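PDB 3ISU: Ras GTPase-activating-like protein IQGAP3, which probably acts as a calmodulin-binding signalling scaffold of the IQGAP family, here represented by its RGC domain. Local coordinates for residues G59-K64 with Q80-D85. Sequence-based numbering, arbitrary orientation.
Sequences GDEAGK and QLHYQD
The carbonyl oxygen of Gly63 accepts the backbone N-H of Tyr83 in a nearly straight hydrogen bond, Tyr83 N to Gly63 O 2.8 Å with 165° at the hydrogen. The same oxygen also receives a CA-H...O contact from His82 CA, and Tyr83 CB packs against it, so one carbonyl meets the chain just where strand 74-82 gives way to helix 83-91. Beside it, Lys64 and His82 form an antiparallel non-hydrogen-bonded pair, and Lys64 CA lies 3.3 Å from Leu81 O in a second CA-H...O contact. The side chains of Lys64 and His82 lie side by side, pointing the same way. With CG anti to the backbone N (chi1 -178°) and every later torsion extended, Lys64 carries its methylenes past the imidazole, CD reaching 3.6 Å from His82 CE1, and on to Gln80, where CE packs against CG and OE1. At the end of this straight chain, Lys64 NZ meets Asp60 OD1 of its own loop in a salt bridge of 3.0 Å, on the syn side, 26° out of the carboxylate plane. The loop joins strands 52-58 and 64-71 of a four-stranded antiparallel sheet and, with a type II turn from Glu61 to Lys64, leans on strand 74-82, at one edge of the sheet, while Tyr83 sends its ring to helix 107-119 and its hydroxyl to Asn115. Two waters bridge the segments. One, in the imidazole plane, links His82 ND1 to Ala62 O, 2.7 Å from each; another joins Asp60 N to Gln80 OE1, whose amide NE2 bonds Glu66. Glu61 OE1 approaches the ring edge at His82 CE1, 3.7 Å away.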
loop_
_atom_site.group_PDB
_atom_site.type_symbol
_atom_site.label_atom_id
_atom_site.label_comp_id
_atom_site.label_asym_id
_atom_site.label_seq_id
_atom_site.Cartn_x
_atom_site.Cartn_y
_atom_site.Cartn_z
ATOM N N GLY A 59 10.344 0.844 7.326
ATOM C CA GLY A 59 11.079 2.082 7.232
ATOM C C GLY A 59 12.065 2.203 8.376
ATOM O O GLY A 59 12.297 1.240 9.122
ATOM N N ASP A 60 12.501 3.436 8.589
ATOM C CA ASP A 60 13.602 3.725 9.478
ATOM C C ASP A 60 13.138 4.244 10.855
ATOM O O ASP A 60 13.902 4.845 11.588
ATOM C CB ASP A 60 14.561 4.703 8.751
ATOM C CG ASP A 60 14.033 6.113 8.643
ATOM O OD1 ASP A 60 12.856 6.416 8.942
ATOM O OD2 ASP A 60 14.851 6.984 8.253
ATOM N N GLU A 61 11.877 3.967 11.196
ATOM C CA GLU A 61 11.283 4.323 12.465
ATOM C C GLU A 61 10.219 3.270 12.755
ATOM O O GLU A 61 9.725 2.616 11.839
ATOM C CB GLU A 61 10.564 5.667 12.411
ATOM C CG GLU A 61 11.442 6.892 12.161
ATOM C CD GLU A 61 10.654 8.186 12.144
ATOM O OE1 GLU A 61 9.409 8.178 11.917
ATOM O OE2 GLU A 61 11.292 9.234 12.383
ATOM N N ALA A 62 9.881 3.143 14.038
ATOM C CA ALA A 62 8.806 2.264 14.487
ATOM C C ALA A 62 7.519 2.635 13.790
ATOM O O ALA A 62 7.130 3.822 13.796
ATOM C CB ALA A 62 8.598 2.433 16.056
ATOM N N GLY A 63 6.822 1.648 13.235
ATOM C CA GLY A 63 5.508 1.895 12.643
ATOM C C GLY A 63 5.575 2.521 11.235
ATOM O O GLY A 63 4.544 2.777 10.639
ATOM N N LYS A 64 6.778 2.720 10.707
ATOM C CA LYS A 64 6.943 3.411 9.409
ATOM C C LYS A 64 7.202 2.369 8.340
ATOM O O LYS A 64 7.978 1.440 8.545
ATOM C CB LYS A 64 8.092 4.399 9.460
ATOM C CG LYS A 64 8.322 5.210 8.181
ATOM C CD LYS A 64 9.374 6.274 8.523
ATOM C CE LYS A 64 9.563 7.326 7.459
ATOM N NZ LYS A 64 10.692 8.211 7.906
ATOM N N GLN A 80 5.972 7.381 2.585
ATOM C CA GLN A 80 6.083 6.774 3.898
ATOM C C GLN A 80 4.700 6.641 4.501
ATOM O O GLN A 80 3.933 7.626 4.503
ATOM C CB GLN A 80 6.989 7.621 4.771
ATOM C CG GLN A 80 8.404 7.897 4.231
ATOM C CD GLN A 80 9.230 6.657 3.887
ATOM O OE1 GLN A 80 9.286 5.679 4.651
ATOM N NE2 GLN A 80 9.907 6.708 2.731
ATOM N N LEU A 81 4.341 5.408 4.888
ATOM C CA LEU A 81 3.082 5.110 5.575
ATOM C C LEU A 81 3.463 4.972 7.057
ATOM O O LEU A 81 4.447 4.318 7.374
ATOM C CB LEU A 81 2.472 3.771 5.126
ATOM C CG LEU A 81 1.515 3.523 3.960
ATOM C CD1 LEU A 81 1.217 2.048 3.922
ATOM C CD2 LEU A 81 0.207 4.303 4.174
ATOM N N HIS A 82 2.681 5.584 7.936
ATOM C CA HIS A 82 2.863 5.436 9.362
ATOM C C HIS A 82 1.653 4.710 9.934
ATOM O O HIS A 82 0.499 5.107 9.730
ATOM C CB HIS A 82 3.051 6.800 10.001
ATOM C CG HIS A 82 4.324 7.462 9.597
ATOM N ND1 HIS A 82 5.506 7.263 10.275
ATOM C CD2 HIS A 82 4.610 8.305 8.571
ATOM C CE1 HIS A 82 6.460 7.984 9.709
ATOM N NE2 HIS A 82 5.949 8.607 8.660
ATOM N N TYR A 83 1.931 3.635 10.650
ATOM C CA TYR A 83 0.878 2.824 11.207
ATOM C C TYR A 83 -0.042 3.684 12.088
ATOM O O TYR A 83 -1.270 3.538 12.035
ATOM C CB TYR A 83 1.515 1.715 12.005
ATOM C CG TYR A 83 0.587 0.592 12.318
ATOM C CD1 TYR A 83 0.371 -0.451 11.421
ATOM C CD2 TYR A 83 -0.153 0.613 13.493
ATOM C CE1 TYR A 83 -0.487 -1.489 11.744
ATOM C CE2 TYR A 83 -1.002 -0.381 13.780
ATOM C CZ TYR A 83 -1.159 -1.433 12.935
ATOM O OH TYR A 83 -2.038 -2.403 13.328
ATOM N N GLN A 84 0.534 4.622 12.845
ATOM C CA GLN A 84 -0.265 5.454 13.759
ATOM C C GLN A 84 -1.239 6.367 13.008
ATOM O O GLN A 84 -2.374 6.604 13.456
ATOM C CB GLN A 84 0.613 6.270 14.686
ATOM C CG GLN A 84 -0.195 7.092 15.738
ATOM C CD GLN A 84 -1.055 6.266 16.712
ATOM O OE1 GLN A 84 -0.715 5.110 17.078
ATOM N NE2 GLN A 84 -2.207 6.851 17.130
ATOM N N ASP A 85 -0.837 6.815 11.818
ATOM C CA ASP A 85 -1.738 7.593 10.949
ATOM C C ASP A 85 -2.925 6.734 10.466
ATOM O O ASP A 85 -4.066 7.190 10.438
ATOM C CB ASP A 85 -0.973 8.199 9.749
ATOM C CG ASP A 85 0.014 9.273 10.153
ATOM O OD1 ASP A 85 -0.096 9.860 11.229
ATOM O OD2 ASP A 85 0.929 9.528 9.384
HETATM O O HOH W 1 11.813 5.062 6.048
HETATM O O HOH W 2 5.726 5.804 12.543
#